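Local coordinates for protein putative aldo/keto reductase (Salmonella enterica subsp. enterica serovar Typhimurium, PDB 4R9O) that probably acts as an NADP-dependent oxidoreductase of the aldo/keto reductase family, built on a TIM barrel, at residues C[115-119]-C[120-124]; C[286-289]-C[290-294]. One frame throughout, in Å; residues are numbered along the deposited sequence.

How the interactions relate
Both interactions are local, each joining residues a turn or so apart on one continuous piece of chain, and both mix buried with more open positions. They lie on opposite sides of the chain's centre, their own centres about 43 Å apart. Interaction 1 ends the barrel helix 106-119 and leads into strand 125-130; its chemistry is that of a helix terminus, with the last helical carbonyls bonded by the N-H groups of a Schellman turn. Interaction 2 stays inside helix 285-296, where four regular backbone bonds repeat and the distinguishing contacts come from aromatic rings and arginine chains. Another copy of the protein packs on interaction 2, whereas no other chain of the assembly touches interaction 1.

Interaction 1: C[115-119]-C[120-124]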
loop_
_atom_site.group_PDB
_atom_site.type_symbol
_atom_site.label_atom_id
_atom_site.label_comp_id
_atom_site.label_asym_id
_atom_site.label_seq_id
_atom_site.Cartn_x
_atom_site.Cartn_y
_atom_site.Cartn_z
ATOM N N GLN C 115 -31.918 -27.816 0.292
ATOM C CA GLN C 115 -31.909 -27.817 -1.173
ATOM C C GLN C 115 -30.736 -28.651 -1.709
ATOM O O GLN C 115 -30.878 -29.366 -2.705
ATOM C CB GLN C 115 -31.840 -26.393 -1.732
ATOM C CG GLN C 115 -33.192 -25.773 -2.020
ATOM C CD GLN C 115 -34.059 -26.650 -2.912
ATOM O OE1 GLN C 115 -33.644 -27.059 -3.996
ATOM N NE2 GLN C 115 -35.264 -26.955 -2.446
ATOM N N SER C 116 -29.588 -28.558 -1.040
ATOM C CA SER C 116 -28.415 -29.339 -1.417
ATOM C C SER C 116 -28.731 -30.828 -1.368
ATOM O O SER C 116 -28.443 -31.559 -2.317
ATOM C CB SER C 116 -27.221 -29.019 -0.508
ATOM O OG SER C 116 -26.699 -27.732 -0.793
ATOM N N LEU C 117 -29.351 -31.266 -0.273
ATOM C CA LEU C 117 -29.796 -32.653 -0.154
ATOM C C LEU C 117 -30.685 -33.088 -1.317
ATOM O O LEU C 117 -30.515 -34.181 -1.860
ATOM C CB LEU C 117 -30.546 -32.870 1.158
ATOM C CG LEU C 117 -29.720 -32.789 2.439
ATOM C CD1 LEU C 117 -30.572 -33.207 3.639
ATOM C CD2 LEU C 117 -28.495 -33.672 2.321
ATOM N N LYS C 118 -31.643 -32.246 -1.685
ATOM C CA LYS C 118 -32.534 -32.565 -2.788
ATOM C C LYS C 118 -31.788 -32.578 -4.124
ATOM O O LYS C 118 -31.985 -33.483 -4.943
ATOM C CB LYS C 118 -33.697 -31.575 -2.841
ATOM C CG LYS C 118 -34.611 -31.626 -1.631
ATOM C CD LYS C 118 -35.689 -30.556 -1.720
ATOM C CE LYS C 118 -36.629 -30.589 -0.519
ATOM N NZ LYS C 118 -37.685 -29.537 -0.609
ATOM N N ASN C 119 -30.938 -31.578 -4.343
ATOM C CA ASN C 119 -30.141 -31.499 -5.566
ATOM C C ASN C 119 -29.226 -32.695 -5.761
ATOM O O ASN C 119 -29.209 -33.310 -6.831
ATOM C CB ASN C 119 -29.298 -30.225 -5.580
ATOM C CG ASN C 119 -30.137 -28.991 -5.754
ATOM O OD1 ASN C 119 -31.248 -29.061 -6.264
ATOM N ND2 ASN C 119 -29.614 -27.853 -5.335
ATOM N N LEU C 120 -28.471 -33.017 -4.716
ATOM C CA LEU C 120 -27.488 -34.094 -4.769
ATOM C C LEU C 120 -28.139 -35.476 -4.673
ATOM O O LEU C 120 -27.455 -36.492 -4.777
ATOM C CB LEU C 120 -26.457 -33.920 -3.650
ATOM C CG LEU C 120 -25.588 -32.656 -3.741
ATOM C CD1 LEU C 120 -24.866 -32.351 -2.424
ATOM C CD2 LEU C 120 -24.584 -32.777 -4.887
ATOM N N ALA C 121 -29.453 -35.495 -4.468
ATOM C CA ALA C 121 -30.232 -36.726 -4.315
ATOM C C ALA C 121 -29.664 -37.636 -3.226
ATOM O O ALA C 121 -29.422 -38.825 -3.456
ATOM C CB ALA C 121 -30.320 -37.480 -5.651
ATOM N N THR C 122 -29.465 -37.069 -2.038
ATOM C CA THR C 122 -28.940 -37.819 -0.899
ATOM C C THR C 122 -29.548 -37.287 0.402
ATOM O O THR C 122 -30.041 -36.158 0.442
ATOM C CB THR C 122 -27.403 -37.739 -0.827
ATOM O OG1 THR C 122 -26.928 -38.619 0.197
ATOM C CG2 THR C 122 -26.950 -36.311 -0.517
ATOM N N ASP C 123 -29.524 -38.090 1.463
ATOM C CA ASP C 123 -30.174 -37.675 2.703
ATOM C C ASP C 123 -29.214 -37.117 3.741
ATOM O O ASP C 123 -29.648 -36.740 4.824
ATOM C CB ASP C 123 -30.960 -38.829 3.323
ATOM C CG ASP C 123 -30.109 -40.051 3.581
ATOM O OD1 ASP C 123 -30.660 -41.045 4.102
ATOM O OD2 ASP C 123 -28.902 -40.034 3.257
ATOM N N TYR C 124 -27.918 -37.065 3.427
ATOM C CA TYR C 124 -26.968 -36.410 4.328
ATOM C C TYR C 124 -25.779 -35.824 3.576
ATOM O O TYR C 124 -25.406 -36.309 2.502
ATOM C CB TYR C 124 -26.473 -37.382 5.407
ATOM C CG TYR C 124 -25.435 -38.373 4.920
ATOM C CD1 TYR C 124 -24.075 -38.136 5.100
ATOM C CD2 TYR C 124 -25.817 -39.542 4.270
ATOM C CE1 TYR C 124 -23.127 -39.042 4.644
ATOM C CE2 TYR C 124 -24.881 -40.446 3.815
ATOM C CZ TYR C 124 -23.538 -40.194 4.004
ATOM O OH TYR C 124 -22.611 -41.103 3.546
#
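The carbonyl oxygen of Ser116 receives the N-H of Leu120 at 2.8 Å from N to O, nearly straight at 169°. This is the last regular turn of helix 106-119. Next, Thr122 N reaches back to Leu117 O at 3.1 Å, with the donor in the carbonyl plane, while Ala121 N makes only a weak bond to Lys118 O. With Ala121 at positive phi (54°), the pattern is a Schellman motif, which stops the helix and turns the chain toward strand 125-130.

Leu117 lies against the turn, its CD2 3.6 Å from Tyr124 N and 4.2 Å from Thr122 CG2, and its CD1 comes 3.8 Å from Asp123 O. Leu120 has CG anti to its carbonyl carbon (chi1 -64°), which brings CG within 3.4 Å of Ser116 O; its side chain continues onto Phe67 and Ile83. The polar ends find partners outside the turn: Ser116 OG and Asn119 ND2 bond Glu64, and Thr122 OG1 bonds Arg78. Backbone bonds thus set the helix stop, while leucine contacts and the bonds to Glu64 and Arg78 join this helix end to helix 63-73 and neighbouring parts of the barrel.

Interaction 2: C[286-289]-C[290-294]; sequences QQWF and RIRKA
Ile291 CG1 lies 3.1 Å from Gln287 O, on the tightly packed side of the turn, where both residues are buried. The Ile291 side chain goes on to meet Leu233 and Ile236. Gln287 is held at both ends of its amide, OE1 by Thr284 N and NE2 by Glu239. The same glutamate takes a salt bridge from Arg290 NH1, probably helping to balance the arginine's charge; the Arg290 chain bends at chi3 (-63°) and carries NH1 to 3.5 Å from Gln287 CG.

Helix 285-296 packs beside helix 227-240, outside the TIM barrel strands, and its regular i to i+4 bonds include Arg290 N to Gln286 O at 2.8 Å.

The partly exposed Arg292 and Lys293 make the more open side. Arg292 has CG anti to the backbone N (chi1 172°) and runs extended to NE, yet its CD comes no nearer than 3.9 Å to Trp288 CZ3. The guanidinium and indole planes differ by 27°, with Trp288 CH2 near the guanidinium's edge. Lys293 starts close to Phe289 O at its base, and its side chain packs on Gly100 of a neighbouring subunit.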
loop_
_atom_site.group_PDB
_atom_site.type_symbol
_atom_site.label_atom_id
_atom_site.label_comp_id
_atom_site.label_asym_id
_atom_site.label_seq_id
_atom_site.Cartn_x
_atom_site.Cartn_y
_atom_site.Cartn_z
ATOM N N GLN C 286 15.367 -26.466 -1.006
ATOM C CA GLN C 286 15.888 -25.498 -1.963
ATOM C C GLN C 286 15.010 -25.434 -3.205
ATOM O O GLN C 286 14.826 -24.365 -3.780
ATOM C CB GLN C 286 17.335 -25.823 -2.332
ATOM C CG GLN C 286 18.300 -25.597 -1.177
ATOM C CD GLN C 286 19.769 -25.721 -1.572
ATOM O OE1 GLN C 286 20.546 -26.346 -0.865
ATOM N NE2 GLN C 286 20.153 -25.102 -2.682
ATOM N N GLN C 287 14.446 -26.574 -3.595
ATOM C CA GLN C 287 13.520 -26.605 -4.717
ATOM C C GLN C 287 12.244 -25.862 -4.361
ATOM O O GLN C 287 11.736 -25.098 -5.170
ATOM C CB GLN C 287 13.208 -28.047 -5.138
ATOM C CG GLN C 287 14.343 -28.710 -5.903
ATOM C CD GLN C 287 14.131 -30.206 -6.096
ATOM O OE1 GLN C 287 13.419 -30.854 -5.324
ATOM N NE2 GLN C 287 14.745 -30.758 -7.139
ATOM N N TRP C 288 11.746 -26.067 -3.144
ATOM C CA TRP C 288 10.551 -25.371 -2.690
ATOM C C TRP C 288 10.803 -23.868 -2.692
ATOM O O TRP C 288 9.960 -23.087 -3.117
ATOM C CB TRP C 288 10.132 -25.841 -1.290
ATOM C CG TRP C 288 8.779 -25.319 -0.853
ATOM C CD1 TRP C 288 7.577 -25.950 -0.992
ATOM C CD2 TRP C 288 8.496 -24.065 -0.211
ATOM N NE1 TRP C 288 6.564 -25.169 -0.490
ATOM C CE2 TRP C 288 7.103 -24.006 0.002
ATOM C CE3 TRP C 288 9.286 -22.987 0.205
ATOM C CZ2 TRP C 288 6.478 -22.911 0.607
ATOM C CZ3 TRP C 288 8.669 -21.906 0.818
ATOM C CH2 TRP C 288 7.276 -21.872 1.010
ATOM N N PHE C 289 11.974 -23.462 -2.224
ATOM C CA PHE C 289 12.261 -22.038 -2.099
ATOM C C PHE C 289 12.561 -21.403 -3.454
ATOM O O PHE C 289 12.200 -20.245 -3.700
ATOM C CB PHE C 289 13.402 -21.816 -1.106
ATOM C CG PHE C 289 12.934 -21.792 0.328
ATOM C CD1 PHE C 289 12.346 -20.654 0.854
ATOM C CD2 PHE C 289 13.050 -22.914 1.135
ATOM C CE1 PHE C 289 11.896 -20.625 2.163
ATOM C CE2 PHE C 289 12.607 -22.887 2.454
ATOM C CZ PHE C 289 12.032 -21.745 2.962
ATOM N N ARG C 290 13.184 -22.175 -4.336
ATOM C CA ARG C 290 13.407 -21.745 -5.712
ATOM C C ARG C 290 12.085 -21.479 -6.419
ATOM O O ARG C 290 11.946 -20.498 -7.147
ATOM C CB ARG C 290 14.195 -22.792 -6.496
ATOM C CG ARG C 290 15.600 -22.383 -6.850
ATOM C CD ARG C 290 16.113 -23.237 -8.005
ATOM N NE ARG C 290 16.195 -24.648 -7.638
ATOM C CZ ARG C 290 16.348 -25.645 -8.506
ATOM N NH1 ARG C 290 16.416 -26.895 -8.070
ATOM N NH2 ARG C 290 16.434 -25.392 -9.807
ATOM N N ILE C 291 11.127 -22.377 -6.219
ATOM C CA ILE C 291 9.765 -22.178 -6.704
ATOM C C ILE C 291 9.129 -20.905 -6.154
ATOM O O ILE C 291 8.612 -20.085 -6.909
ATOM C CB ILE C 291 8.863 -23.352 -6.338
ATOM C CG1 ILE C 291 9.320 -24.582 -7.093
ATOM C CG2 ILE C 291 7.423 -23.057 -6.752
ATOM C CD1 ILE C 291 9.307 -24.310 -8.539
ATOM N N ARG C 292 9.157 -20.761 -4.834
ATOM C CA ARG C 292 8.597 -19.579 -4.183
ATOM C C ARG C 292 9.123 -18.300 -4.826
ATOM O O ARG C 292 8.349 -17.402 -5.170
ATOM C CB ARG C 292 8.917 -19.584 -2.686
ATOM C CG ARG C 292 8.534 -18.288 -1.966
ATOM C CD ARG C 292 9.071 -18.264 -0.548
ATOM N NE ARG C 292 8.871 -16.967 0.102
ATOM C CZ ARG C 292 7.861 -16.686 0.925
ATOM N NH1 ARG C 292 6.950 -17.611 1.203
ATOM N NH2 ARG C 292 7.755 -15.477 1.470
ATOM N N LYS C 293 10.440 -18.246 -5.002
ATOM C CA LYS C 293 11.127 -17.056 -5.483
ATOM C C LYS C 293 10.875 -16.797 -6.968
ATOM O O LYS C 293 10.737 -15.652 -7.392
ATOM C CB LYS C 293 12.628 -17.183 -5.205
ATOM C CG LYS C 293 12.941 -17.230 -3.710
ATOM C CD LYS C 293 14.427 -17.408 -3.426
ATOM C CE LYS C 293 14.702 -17.348 -1.921
ATOM N NZ LYS C 293 16.146 -17.458 -1.605
ATOM N N ALA C 294 10.813 -17.858 -7.757
ATOM C CA ALA C 294 10.474 -17.714 -9.168
ATOM C C ALA C 294 9.092 -17.066 -9.315
ATOM O O ALA C 294 8.871 -16.244 -10.210
ATOM C CB ALA C 294 10.519 -19.055 -9.864
#